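Local coordinates for small COPII coat GTPase SAR1 (Encephalitozoon cuniculi, PDB 6VS4), which belongs to the small GTPases of the ADP-ribosylation factor family, has the P-loop NTPase fold and holds guanosine-5'-diphosphate in this crystal, at residues I193-G196 against S197-S200; L59-D62 against S63-Y67; W211-A214 against M215-N219; R121-E124 against V125-Y129; E159-Y162 against Q163-S166. All blocks are in the same frame, centred on the assembly; numbering follows the deposited sequence.

Contact 1: I193-G196 against S197-S200; sequences ITSG and SANS. With GDP (guanosine-5'-diphosphate), chain D.
Ser197, the first residue of 197-200, turns its hydroxyl back on Ser195: the two OG atoms lie 3.1 Å apart and share a hydrogen bond. Both hydroxyls sit between their own backbone N and carbonyl carbon (chi1 79° for Ser195, 54° for Ser197), which lets them meet across the turn. Ala198 follows with its backbone N bonded to Ser195 O at 3.3 Å, the donor standing well above the carbonyl plane, while its methyl rests beside Ser195 OG. Asn199 then doubles the grip on one acceptor. Its backbone N and its side-chain ND2 each reach Gly196 O at 3.2 Å, from the same face of that carbonyl. This short 3-10 turn follows within two residues of the base contacts: Ile193 N, also hydrogen-bonded to Asn146 OD1, makes a weak bond to GDP O6 at 3.1 Å, and Thr194 brings OG1 to 3.1 Å from GDP C6, with CG2 beside the ring. The whole piece lies in the loop between strand 186-190 and helix 204-223, with Asn199 packed on Tyr24 and Phe28 of helix 9-33, and Ile193 and Ala198 on helix 52-59.

Contact 2: L59-D62 against S63-Y67; sequences LKSD and STDVY
Asp65 and Ser61 hold each other by two bonds running in opposite senses. Ser61 N donates to Asp65 OD2 at 2.7 Å, nearly straight at 165°, meeting the anti side of the carboxylate somewhat out of its plane. In return Asp65 N donates to Ser61 O at 3.0 Å, approaching almost in line with the carbonyl bond. Thr64 N adds a weak third bond to the same Ser61 O, at 3.1 Å. The aspartate can close this ring because its CG lies beside its own backbone N (chi1 -47°), which folds the carboxylate back over the turn; the hydroxyl of Thr64 gives Asp65 OD1 a weak bond as well. Outside this polar core come looser contacts. Ser61 CB lies 3.5 Å from Asp65 OD2, and Thr64 OG1 lies 3.7 Å from Ser61 CB. Lys60 runs across the Tyr67 side chain at about a right angle, its CD 3.9 Å from Tyr67 CE1, before bending at its last torsion so that NZ forms a salt bridge with Asp62 OD2 at 3.6 Å. The tyrosine hydroxyl is held by Asn57 of helix 52-59, while Asp65 and Tyr67 pack on Ile78 of strand 75-80. This loop, leading from helix 52-59 to strand 67-68, shows how a carboxylate can tie a turn through the backbone: Asp65 is buried, and the Ser61 amide, with Lys33 as a long and weak ion partner, probably helps to stabilise its negative charge.

Contact 3: W211-A214 against M215-N219; sequences WLEA and MITYN
Met215 lies across the indole of Trp211 one helical turn earlier, and this i to i+4 pair forms the close-packed side of the contact. Met215 CG sits over one face, 3.7 Å from the centroid of the six-membered ring and 15° off its normal, a CH-pi contact. The chain then bends at chi2 (-52°), carrying the sulfur obliquely past the five-membered ring as a Met-aromatic contact, with SD 4.9 Å from that centroid. Met215 CE finishes 3.3 Å from Trp211 NE1. Next to this pair Leu212 and Ile216 touch more lightly, with CG and CD1 4.1 Å apart, although both residues are buried.

The outward side is polar and more exposed. Thr217 turns its hydroxyl back to the helix, donating to Glu213 O at 3.0 Å; Thr217 N takes the same carbonyl at 2.9 Å from the opposite face of its plane. Two donors thus grip one oxygen, a common use of threonine within a helix. The Glu213 carboxylate is the loose element here: its bent chain brings OE1 to 3.2 Å from Thr217 OG1, but the angle is poor for a bond. Beside it, at the exposed Ala214, the regular i to i+4 pattern continues with Tyr218 N bonded to Ala214 O. Within helix 204-223, Trp211 leans on Lys187 and Phe189 of strand 186-190, and Met215 on Pro140 and Val185 in the flanking loops.

Contact 4: R121-E124 against V125-Y129; sequences RFQE and VREAY
Gln123 leaves the helix with CG anti to its backbone N (chi1 -170°) and then bends at chi2 (57°), a course that swings its amide toward Glu127, whose own chain bends at chi2. Gln123 NE2 donates to Glu127 OE1 at 2.8 Å. The acceptor lies in the amide plane, but the donor stands above the carboxylate plane, and the two flat groups are turned 64° apart. The same amide lies along the aliphatic part of Arg126, with Gln123 OE1 3.7 Å from Arg126 CD. At the start of the helix, Arg121 in the N-cap position sends NE to Glu124 OE2 at 3.4 Å, a weak bond within a salt bridge that meets the guanidinium at its edge; Asp48 is the stronger partner of that arginine. Inward, Val125 brings CG2 to 4.4 Å from Phe122 CD1. These first turns have a polar outer side and an apolar inner one. They belong to helix 122-135 of the beta-alpha-beta unit between strands 109-115 and 141-146. Val125 packs on Phe112 and Val114 of strand 109-115 and on Ile47 of strand 40-47, and Phe122 lies against Leu168 and Glu171 of helix 162-172.

Contact 5: E159-Y162 against Q163-S166; sequences EADY and QWKS
Asp161 caps the N-terminus of helix 162-172, its carboxylate reaching forward to the start of Trp164. A chi1 of -169° points the aspartate CG away from the backbone N and brings OD1 to within 3.3 Å of Trp164 N, a weak capping bond. The two side chains cross at about a right angle, the carboxylate and indole planes being only 24° apart, and OD2 rests 3.1 Å from Trp164 CB. The ring of His153 also meets the indole, so His153, hydrogen-bonded to OD2, probably helps to position the cap. Asp161 also centres an inverse gamma turn that leads the chain into the helix.

The Lys165 chain bends at chi3 and extends alongside the turn to Glu159, crossing that side chain obliquely. Lys165 NZ donates to the backbone Glu159 O at 3.0 Å and to Glu159 OE2 at 3.2 Å; the latter bond, part of a salt bridge, meets the carboxylate from well above its plane. One ammonium thereby ties the last turn of helix 155-159 to the first of helix 162-172, at the surface and beside Tyr190 of strand 186-190. The ring of Tyr162 lies oblique to Gln163, whose CG is 3.9 Å from Tyr162 CE1. Over that ring sits a water which donates to Asp161 OD1 at 2.9 Å and accepts from Gln163 N at 3.1 Å.

Overall arrangement
The five contacts illustrate how short-range interactions punctuate one nucleotide-binding fold. Contact 1 alone touches guanosine-5'-diphosphate, whose other hydrogen-bonding partners include Lys52 and Asp149. The side chains of Tyr67 in contact 2 and Arg121 in contact 4 each lie about 8 Å from the nucleotide, and Trp164 of contact 5 about 10 Å. Contacts 2 and 5 are farthest apart, their centres about 36 Å from each other on opposite sides of the chain's centre. Contacts 4 and 5, where helices 122-135 and 162-172 pack together, come within about 7 Å at their nearest atoms, as do contacts 1 and 2. Contact 3, on helix 204-223, is about 9 Å from both contact 2 and contact 4 at the nearest atoms.

Contact 1: I193-G196 against S197-S200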
loop_
_atom_site.group_PDB
_atom_site.type_symbol
_atom_site.label_atom_id
_atom_site.label_comp_id
_atom_site.label_asym_id
_atom_site.label_seq_id
_atom_site.Cartn_x
_atom_site.Cartn_y
_atom_site.Cartn_z
ATOM N N ILE A 193 21.106 -0.017 13.769
ATOM C CA ILE A 193 19.918 0.625 14.308
ATOM C C ILE A 193 19.261 1.512 13.261
ATOM O O ILE A 193 18.038 1.671 13.257
ATOM C CB ILE A 193 20.296 1.392 15.586
ATOM C CG1 ILE A 193 20.586 0.387 16.703
ATOM C CG2 ILE A 193 19.190 2.353 16.007
ATOM C CD1 ILE A 193 21.140 0.998 17.972
ATOM N N THR A 194 20.044 2.070 12.333
ATOM C CA THR A 194 19.500 2.961 11.314
ATOM C C THR A 194 18.906 2.243 10.104
ATOM O O THR A 194 18.342 2.914 9.237
ATOM C CB THR A 194 20.570 3.934 10.832
ATOM O OG1 THR A 194 21.738 3.198 10.453
ATOM C CG2 THR A 194 20.912 4.915 11.945
ATOM N N SER A 195 19.058 0.929 9.977
ATOM C CA SER A 195 18.461 0.262 8.828
ATOM C C SER A 195 16.952 0.117 9.018
ATOM O O SER A 195 16.433 0.095 10.141
ATOM C CB SER A 195 19.089 -1.111 8.599
ATOM O OG SER A 195 18.552 -2.067 9.494
ATOM N N GLY A 196 16.242 0.012 7.895
ATOM C CA GLY A 196 14.803 -0.160 7.961
ATOM C C GLY A 196 14.395 -1.516 8.492
ATOM O O GLY A 196 13.363 -1.638 9.165
ATOM N N SER A 197 15.194 -2.550 8.193
ATOM C CA SER A 197 14.944 -3.896 8.695
ATOM C C SER A 197 15.127 -4.000 10.201
ATOM O O SER A 197 14.661 -4.976 10.803
ATOM C CB SER A 197 15.864 -4.898 7.998
ATOM O OG SER A 197 17.221 -4.502 8.109
ATOM N N ALA A 198 15.790 -3.028 10.827
ATOM C CA ALA A 198 15.896 -3.031 12.281
ATOM C C ALA A 198 14.541 -2.863 12.967
ATOM O O ALA A 198 14.440 -3.115 14.172
ATOM C CB ALA A 198 16.865 -1.939 12.736
ATOM N N ASN A 199 13.509 -2.444 12.234
ATOM C CA ASN A 199 12.151 -2.347 12.759
ATOM C C ASN A 199 11.413 -3.684 12.763
ATOM O O ASN A 199 10.257 -3.733 13.199
ATOM C CB ASN A 199 11.341 -1.321 11.959
ATOM C CG ASN A 199 11.818 0.102 12.181
ATOM O OD1 ASN A 199 11.624 0.677 13.247
ATOM N ND2 ASN A 199 12.424 0.685 11.157
ATOM N N SER A 200 12.030 -4.757 12.275
ATOM C CA SER A 200 11.378 -6.061 12.262
ATOM C C SER A 200 11.219 -6.594 13.678
ATOM O O SER A 200 12.200 -6.710 14.421
ATOM C CB SER A 200 12.187 -7.050 11.426
ATOM O OG SER A 200 11.765 -8.380 11.691
HETATM P PB GDP D . 24.554 9.207 20.765
HETATM O O1B GDP D . 25.700 10.172 21.124
HETATM O O2B GDP D . 23.217 9.716 21.216
HETATM O O3B GDP D . 24.913 7.821 21.306
HETATM O O3A GDP D . 24.562 9.042 19.185
HETATM P PA GDP D . 23.482 9.272 18.047
HETATM O O1A GDP D . 23.334 10.775 17.876
HETATM O O2A GDP D . 22.241 8.515 18.314
HETATM O "O5'" GDP D . 24.194 8.743 16.719
HETATM C "C5'" GDP D . 25.379 9.333 16.146
HETATM C "C4'" GDP D . 25.398 9.072 14.661
HETATM O "O4'" GDP D . 25.485 7.649 14.422
HETATM C "C3'" GDP D . 24.175 9.577 13.886
HETATM O "O3'" GDP D . 24.555 10.300 12.721
HETATM C "C2'" GDP D . 23.425 8.290 13.532
HETATM O "O2'" GDP D . 22.727 8.424 12.300
HETATM C "C1'" GDP D . 24.586 7.314 13.385
HETATM N N9 GDP D . 24.212 5.898 13.526
HETATM C C8 GDP D . 23.501 5.308 14.539
HETATM N N7 GDP D . 23.322 4.019 14.360
HETATM C C5 GDP D . 23.946 3.750 13.153
HETATM C C6 GDP D . 24.062 2.535 12.394
HETATM O O6 GDP D . 23.654 1.419 12.706
HETATM N N1 GDP D . 24.744 2.723 11.209
HETATM C C2 GDP D . 25.284 3.910 10.792
HETATM N N2 GDP D . 25.923 3.905 9.620
HETATM N N3 GDP D . 25.194 5.041 11.486
HETATM C C4 GDP D . 24.507 4.895 12.635
#

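Contact 2: L59-D62 against S63-Y67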
loop_
_atom_site.group_PDB
_atom_site.type_symbol
_atom_site.label_atom_id
_atom_site.label_comp_id
_atom_site.label_asym_id
_atom_site.label_seq_id
_atom_site.Cartn_x
_atom_site.Cartn_y
_atom_site.Cartn_z
ATOM N N LEU A 59 12.143 4.192 18.919
ATOM C CA LEU A 59 11.119 3.546 19.729
ATOM C C LEU A 59 9.918 4.443 19.980
ATOM O O LEU A 59 8.809 3.940 20.170
ATOM C CB LEU A 59 11.710 3.113 21.070
ATOM C CG LEU A 59 12.902 2.162 21.015
ATOM C CD1 LEU A 59 13.553 2.054 22.382
ATOM C CD2 LEU A 59 12.471 0.802 20.519
ATOM N N LYS A 60 10.109 5.755 19.984
ATOM C CA LYS A 60 9.070 6.665 20.433
ATOM C C LYS A 60 8.045 6.927 19.333
ATOM O O LYS A 60 8.334 6.816 18.139
ATOM C CB LYS A 60 9.697 7.981 20.903
ATOM C CG LYS A 60 10.090 8.925 19.785
ATOM C CD LYS A 60 10.827 10.139 20.317
ATOM C CE LYS A 60 10.773 11.284 19.319
ATOM N NZ LYS A 60 9.587 12.167 19.575
ATOM N N SER A 61 6.828 7.257 19.756
ATOM C CA SER A 61 5.787 7.751 18.860
ATOM C C SER A 61 5.821 9.272 18.923
ATOM O O SER A 61 5.542 9.861 19.972
ATOM C CB SER A 61 4.407 7.220 19.253
ATOM O OG SER A 61 4.230 5.865 18.876
ATOM N N ASP A 62 6.153 9.908 17.798
ATOM C CA ASP A 62 6.317 11.358 17.776
ATOM C C ASP A 62 5.052 12.091 18.209
ATOM O O ASP A 62 5.124 13.271 18.567
ATOM C CB ASP A 62 6.750 11.810 16.381
ATOM C CG ASP A 62 7.934 11.014 15.858
ATOM O OD1 ASP A 62 7.707 9.961 15.223
ATOM O OD2 ASP A 62 9.090 11.426 16.097
ATOM N N SER A 63 3.903 11.414 18.199
ATOM C CA SER A 63 2.638 12.045 18.559
ATOM C C SER A 63 2.445 12.119 20.071
ATOM O O SER A 63 2.003 13.146 20.596
ATOM C CB SER A 63 1.476 11.288 17.911
ATOM O OG SER A 63 1.663 9.886 18.010
ATOM N N THR A 64 2.740 11.031 20.787
ATOM C CA THR A 64 2.397 10.932 22.199
ATOM C C THR A 64 3.575 11.058 23.160
ATOM O O THR A 64 3.355 11.398 24.326
ATOM C CB THR A 64 1.676 9.600 22.471
ATOM O OG1 THR A 64 2.558 8.503 22.203
ATOM C CG2 THR A 64 0.463 9.472 21.576
ATOM N N ASP A 65 4.804 10.793 22.721
ATOM C CA ASP A 65 5.954 10.730 23.616
ATOM C C ASP A 65 6.818 11.978 23.472
ATOM O O ASP A 65 7.174 12.371 22.357
ATOM C CB ASP A 65 6.764 9.467 23.337
ATOM C CG ASP A 65 5.882 8.236 23.233
ATOM O OD1 ASP A 65 4.951 8.100 24.057
ATOM O OD2 ASP A 65 6.112 7.411 22.325
ATOM N N VAL A 66 7.175 12.582 24.603
ATOM C CA VAL A 66 7.838 13.881 24.632
ATOM C C VAL A 66 9.066 13.794 25.534
ATOM O O VAL A 66 8.966 13.370 26.693
ATOM C CB VAL A 66 6.876 14.980 25.128
ATOM C CG1 VAL A 66 7.584 16.309 25.268
ATOM C CG2 VAL A 66 5.694 15.104 24.181
ATOM N N TYR A 67 10.216 14.221 25.011
ATOM C CA TYR A 67 11.419 14.298 25.827
ATOM C C TYR A 67 11.235 15.321 26.941
ATOM O O TYR A 67 10.635 16.382 26.739
ATOM C CB TYR A 67 12.630 14.677 24.968
ATOM C CG TYR A 67 13.263 13.536 24.196
ATOM C CD1 TYR A 67 12.955 13.316 22.859
ATOM C CD2 TYR A 67 14.180 12.687 24.807
ATOM C CE1 TYR A 67 13.540 12.276 22.151
ATOM C CE2 TYR A 67 14.781 11.646 24.107
ATOM C CZ TYR A 67 14.457 11.446 22.780
ATOM O OH TYR A 67 15.050 10.412 22.080
#

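Contact 3: W211-A214 against M215-N219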
loop_
_atom_site.group_PDB
_atom_site.type_symbol
_atom_site.label_atom_id
_atom_site.label_comp_id
_atom_site.label_asym_id
_atom_site.label_seq_id
_atom_site.Cartn_x
_atom_site.Cartn_y
_atom_site.Cartn_z
ATOM N N TRP A 211 14.419 -10.277 24.959
ATOM C CA TRP A 211 15.293 -10.945 25.922
ATOM C C TRP A 211 15.420 -10.126 27.201
ATOM O O TRP A 211 15.314 -10.667 28.307
ATOM C CB TRP A 211 16.671 -11.192 25.303
ATOM C CG TRP A 211 17.653 -11.843 26.239
ATOM C CD1 TRP A 211 17.862 -13.182 26.404
ATOM C CD2 TRP A 211 18.562 -11.183 27.133
ATOM N NE1 TRP A 211 18.843 -13.396 27.342
ATOM C CE2 TRP A 211 19.288 -12.187 27.808
ATOM C CE3 TRP A 211 18.832 -9.843 27.428
ATOM C CZ2 TRP A 211 20.264 -11.895 28.760
ATOM C CZ3 TRP A 211 19.799 -9.555 28.379
ATOM C CH2 TRP A 211 20.505 -10.576 29.029
ATOM N N LEU A 212 15.604 -8.811 27.070
ATOM C CA LEU A 212 15.727 -7.965 28.251
ATOM C C LEU A 212 14.463 -8.017 29.094
ATOM O O LEU A 212 14.533 -8.150 30.324
ATOM C CB LEU A 212 16.034 -6.528 27.832
ATOM C CG LEU A 212 16.203 -5.476 28.924
ATOM C CD1 LEU A 212 17.495 -5.699 29.702
ATOM C CD2 LEU A 212 16.181 -4.085 28.305
ATOM N N GLU A 213 13.293 -7.948 28.449
ATOM C CA GLU A 213 12.035 -8.005 29.188
ATOM C C GLU A 213 11.874 -9.335 29.910
ATOM O O GLU A 213 11.462 -9.373 31.077
ATOM C CB GLU A 213 10.855 -7.777 28.242
ATOM C CG GLU A 213 9.633 -7.171 28.918
ATOM C CD GLU A 213 8.870 -8.166 29.779
ATOM O OE1 GLU A 213 8.239 -7.737 30.771
ATOM O OE2 GLU A 213 8.911 -9.379 29.474
ATOM N N ALA A 214 12.203 -10.439 29.237
ATOM C CA ALA A 214 12.091 -11.742 29.883
ATOM C C ALA A 214 13.015 -11.836 31.091
ATOM O O ALA A 214 12.657 -12.435 32.113
ATOM C CB ALA A 214 12.400 -12.850 28.876
ATOM N N MET A 215 14.205 -11.236 30.997
ATOM C CA MET A 215 15.138 -11.255 32.116
ATOM C C MET A 215 14.661 -10.366 33.257
ATOM O O MET A 215 14.861 -10.700 34.429
ATOM C CB MET A 215 16.529 -10.839 31.643
ATOM C CG MET A 215 17.216 -11.900 30.793
ATOM S SD MET A 215 17.217 -13.508 31.614
ATOM C CE MET A 215 17.919 -14.541 30.329
ATOM N N ILE A 216 14.037 -9.228 32.942
ATOM C CA ILE A 216 13.462 -8.390 33.993
ATOM C C ILE A 216 12.332 -9.132 34.695
ATOM O O ILE A 216 12.168 -9.033 35.918
ATOM C CB ILE A 216 12.984 -7.045 33.412
ATOM C CG1 ILE A 216 14.171 -6.226 32.917
ATOM C CG2 ILE A 216 12.227 -6.238 34.460
ATOM C CD1 ILE A 216 13.771 -4.966 32.195
ATOM N N THR A 217 11.550 -9.909 33.934
ATOM C CA THR A 217 10.476 -10.707 34.519
ATOM C C THR A 217 11.036 -11.816 35.401
ATOM O O THR A 217 10.451 -12.145 36.439
ATOM C CB THR A 217 9.602 -11.297 33.410
ATOM O OG1 THR A 217 9.067 -10.238 32.609
ATOM C CG2 THR A 217 8.455 -12.090 33.999
ATOM N N TYR A 218 12.166 -12.409 34.995
ATOM C CA TYR A 218 12.847 -13.391 35.836
ATOM C C TYR A 218 13.269 -12.773 37.164
ATOM O O TYR A 218 13.120 -13.394 38.226
ATOM C CB TYR A 218 14.062 -13.963 35.090
ATOM C CG TYR A 218 14.802 -15.084 35.803
ATOM C CD1 TYR A 218 14.561 -16.420 35.498
ATOM C CD2 TYR A 218 15.764 -14.802 36.767
ATOM C CE1 TYR A 218 15.249 -17.443 36.148
ATOM C CE2 TYR A 218 16.447 -15.814 37.422
ATOM C CZ TYR A 218 16.191 -17.130 37.108
ATOM O OH TYR A 218 16.881 -18.131 37.761
ATOM N N ASN A 219 13.816 -11.553 37.124
ATOM C CA ASN A 219 14.197 -10.871 38.358
ATOM C C ASN A 219 12.985 -10.596 39.238
ATOM O O ASN A 219 13.034 -10.803 40.456
ATOM C CB ASN A 219 14.933 -9.572 38.036
ATOM C CG ASN A 219 16.383 -9.800 37.679
ATOM O OD1 ASN A 219 16.763 -10.888 37.250
ATOM N ND2 ASN A 219 17.205 -8.771 37.853
#

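Contact 4: R121-E124 against V125-Y129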
loop_
_atom_site.group_PDB
_atom_site.type_symbol
_atom_site.label_atom_id
_atom_site.label_comp_id
_atom_site.label_asym_id
_atom_site.label_seq_id
_atom_site.Cartn_x
_atom_site.Cartn_y
_atom_site.Cartn_z
ATOM N N ARG A 121 38.350 4.163 19.855
ATOM C CA ARG A 121 37.751 4.538 21.127
ATOM C C ARG A 121 37.286 3.326 21.924
ATOM O O ARG A 121 36.498 3.473 22.865
ATOM C CB ARG A 121 36.592 5.505 20.889
ATOM C CG ARG A 121 37.012 6.781 20.171
ATOM C CD ARG A 121 35.820 7.651 19.845
ATOM N NE ARG A 121 35.216 8.246 21.027
ATOM C CZ ARG A 121 33.987 8.750 21.049
ATOM N NH1 ARG A 121 33.235 8.715 19.956
ATOM N NH2 ARG A 121 33.507 9.280 22.166
ATOM N N PHE A 122 37.791 2.133 21.588
ATOM C CA PHE A 122 37.425 0.916 22.304
ATOM C C PHE A 122 37.901 0.936 23.749
ATOM O O PHE A 122 37.328 0.233 24.588
ATOM C CB PHE A 122 37.989 -0.312 21.590
ATOM C CG PHE A 122 37.109 -0.830 20.487
ATOM C CD1 PHE A 122 35.864 -0.273 20.258
ATOM C CD2 PHE A 122 37.528 -1.873 19.675
ATOM C CE1 PHE A 122 35.045 -0.752 19.238
ATOM C CE2 PHE A 122 36.719 -2.357 18.656
ATOM C CZ PHE A 122 35.480 -1.795 18.435
ATOM N N GLN A 123 38.940 1.716 24.051
ATOM C CA GLN A 123 39.396 1.838 25.430
ATOM C C GLN A 123 38.387 2.599 26.281
ATOM O O GLN A 123 38.136 2.225 27.433
ATOM C CB GLN A 123 40.765 2.515 25.466
ATOM C CG GLN A 123 41.425 2.476 26.833
ATOM C CD GLN A 123 41.590 1.063 27.356
ATOM O OE1 GLN A 123 41.787 0.122 26.590
ATOM N NE2 GLN A 123 41.513 0.910 28.671
ATOM N N GLU A 124 37.788 3.659 25.733
ATOM C CA GLU A 124 36.689 4.317 26.434
ATOM C C GLU A 124 35.523 3.363 26.640
ATOM O O GLU A 124 34.904 3.353 27.709
ATOM C CB GLU A 124 36.205 5.542 25.660
ATOM C CG GLU A 124 37.246 6.587 25.362
ATOM C CD GLU A 124 36.634 7.804 24.701
ATOM O OE1 GLU A 124 35.538 8.220 25.133
ATOM O OE2 GLU A 124 37.240 8.336 23.748
ATOM N N VAL A 125 35.210 2.551 25.628
ATOM C CA VAL A 125 34.069 1.643 25.727
ATOM C C VAL A 125 34.269 0.663 26.872
ATOM O O VAL A 125 33.361 0.432 27.678
ATOM C CB VAL A 125 33.840 0.906 24.395
ATOM C CG1 VAL A 125 32.770 -0.161 24.562
ATOM C CG2 VAL A 125 33.451 1.888 23.295
ATOM N N ARG A 126 35.463 0.079 26.969
ATOM C CA ARG A 126 35.695 -0.903 28.022
ATOM C C ARG A 126 35.647 -0.245 29.395
ATOM O O ARG A 126 35.150 -0.842 30.356
ATOM C CB ARG A 126 37.012 -1.652 27.778
ATOM C CG ARG A 126 38.236 -1.156 28.507
ATOM C CD ARG A 126 39.390 -2.126 28.266
ATOM N NE ARG A 126 39.080 -3.459 28.781
ATOM C CZ ARG A 126 39.443 -4.593 28.192
ATOM N NH1 ARG A 126 40.118 -4.560 27.053
ATOM N NH2 ARG A 126 39.114 -5.757 28.736
ATOM N N GLU A 127 36.161 0.986 29.507
ATOM C CA GLU A 127 36.039 1.727 30.759
ATOM C C GLU A 127 34.587 2.101 31.034
ATOM O O GLU A 127 34.103 1.950 32.161
ATOM C CB GLU A 127 36.928 2.970 30.728
ATOM C CG GLU A 127 38.280 2.779 31.414
ATOM C CD GLU A 127 39.447 3.288 30.583
ATOM O OE1 GLU A 127 40.525 2.648 30.610
ATOM O OE2 GLU A 127 39.289 4.327 29.902
ATOM N N ALA A 128 33.872 2.585 30.017
ATOM C CA ALA A 128 32.445 2.848 30.194
ATOM C C ALA A 128 31.711 1.581 30.620
ATOM O O ALA A 128 30.887 1.615 31.541
ATOM C CB ALA A 128 31.839 3.420 28.911
ATOM N N TYR A 129 32.024 0.445 29.986
ATOM C CA TYR A 129 31.365 -0.808 30.347
ATOM C C TYR A 129 31.733 -1.246 31.754
ATOM O O TYR A 129 30.866 -1.691 32.517
ATOM C CB TYR A 129 31.714 -1.905 29.344
ATOM C CG TYR A 129 30.963 -3.196 29.589
ATOM C CD1 TYR A 129 29.602 -3.301 29.309
ATOM C CD2 TYR A 129 31.614 -4.312 30.092
ATOM C CE1 TYR A 129 28.918 -4.485 29.534
ATOM C CE2 TYR A 129 30.939 -5.496 30.314
ATOM C CZ TYR A 129 29.594 -5.579 30.034
ATOM O OH TYR A 129 28.935 -6.764 30.260
#

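Contact 5: E159-Y162 against Q163-S166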
loop_
_atom_site.group_PDB
_atom_site.type_symbol
_atom_site.label_atom_id
_atom_site.label_comp_id
_atom_site.label_asym_id
_atom_site.label_seq_id
_atom_site.Cartn_x
_atom_site.Cartn_y
_atom_site.Cartn_z
ATOM N N GLU A 159 26.762 -12.582 12.668
ATOM C CA GLU A 159 26.620 -13.682 13.615
ATOM C C GLU A 159 27.522 -14.854 13.245
ATOM O O GLU A 159 27.901 -15.644 14.115
ATOM C CB GLU A 159 25.162 -14.132 13.677
ATOM C CG GLU A 159 24.843 -15.043 14.848
ATOM C CD GLU A 159 25.049 -14.347 16.179
ATOM O OE1 GLU A 159 24.711 -13.149 16.276
ATOM O OE2 GLU A 159 25.545 -14.992 17.128
ATOM N N ALA A 160 27.857 -14.990 11.963
ATOM C CA ALA A 160 28.727 -16.053 11.484
ATOM C C ALA A 160 30.207 -15.681 11.514
ATOM O O ALA A 160 31.051 -16.546 11.260
ATOM C CB ALA A 160 28.329 -16.441 10.054
ATOM N N ASP A 161 30.537 -14.422 11.809
ATOM C CA ASP A 161 31.920 -13.941 11.806
ATOM C C ASP A 161 32.532 -14.133 13.195
ATOM O O ASP A 161 32.777 -13.185 13.946
ATOM C CB ASP A 161 31.964 -12.482 11.360
ATOM C CG ASP A 161 33.380 -11.992 11.075
ATOM O OD1 ASP A 161 34.340 -12.759 11.297
ATOM O OD2 ASP A 161 33.533 -10.835 10.618
ATOM N N TYR A 162 32.777 -15.406 13.532
ATOM C CA TYR A 162 33.187 -15.736 14.895
ATOM C C TYR A 162 34.520 -15.093 15.267
ATOM O O TYR A 162 34.737 -14.772 16.442
ATOM C CB TYR A 162 33.232 -17.254 15.095
ATOM C CG TYR A 162 34.245 -18.010 14.270
ATOM C CD1 TYR A 162 35.550 -18.174 14.722
ATOM C CD2 TYR A 162 33.892 -18.599 13.058
ATOM C CE1 TYR A 162 36.484 -18.878 13.984
ATOM C CE2 TYR A 162 34.827 -19.310 12.308
ATOM C CZ TYR A 162 36.120 -19.444 12.780
ATOM O OH TYR A 162 37.063 -20.143 12.058
ATOM N N GLN A 163 35.418 -14.892 14.296
ATOM C CA GLN A 163 36.663 -14.184 14.584
ATOM C C GLN A 163 36.389 -12.759 15.056
ATOM O O GLN A 163 36.905 -12.322 16.090
ATOM C CB GLN A 163 37.567 -14.155 13.347
ATOM C CG GLN A 163 38.089 -15.500 12.882
ATOM C CD GLN A 163 39.058 -15.381 11.708
ATOM O OE1 GLN A 163 40.176 -14.895 11.863
ATOM N NE2 GLN A 163 38.630 -15.833 10.531
ATOM N N TRP A 164 35.536 -12.035 14.331
ATOM C CA TRP A 164 35.275 -10.636 14.648
ATOM C C TRP A 164 34.493 -10.502 15.949
ATOM O O TRP A 164 34.723 -9.566 16.724
ATOM C CB TRP A 164 34.541 -9.994 13.474
ATOM C CG TRP A 164 34.166 -8.543 13.590
ATOM C CD1 TRP A 164 35.011 -7.469 13.628
ATOM C CD2 TRP A 164 32.838 -8.006 13.624
ATOM N NE1 TRP A 164 34.290 -6.297 13.704
ATOM C CE2 TRP A 164 32.954 -6.601 13.704
ATOM C CE3 TRP A 164 31.563 -8.578 13.613
ATOM C CZ2 TRP A 164 31.847 -5.768 13.762
ATOM C CZ3 TRP A 164 30.463 -7.745 13.667
ATOM C CH2 TRP A 164 30.611 -6.357 13.742
ATOM N N LYS A 165 33.572 -11.431 16.213
ATOM C CA LYS A 165 32.860 -11.405 17.486
ATOM C C LYS A 165 33.822 -11.597 18.656
ATOM O O LYS A 165 33.725 -10.897 19.670
ATOM C CB LYS A 165 31.762 -12.465 17.487
ATOM C CG LYS A 165 30.591 -12.118 16.569
ATOM C CD LYS A 165 29.759 -13.343 16.203
ATOM C CE LYS A 165 29.222 -14.061 17.417
ATOM N NZ LYS A 165 28.738 -15.413 17.037
ATOM N N SER A 166 34.788 -12.509 18.514
ATOM C CA SER A 166 35.779 -12.690 19.569
ATOM C C SER A 166 36.630 -11.440 19.751
ATOM O O SER A 166 36.895 -11.025 20.883
ATOM C CB SER A 166 36.671 -13.891 19.259
ATOM O OG SER A 166 36.027 -15.108 19.582
HETATM O O HOH W 1 35.240 -15.471 11.281
#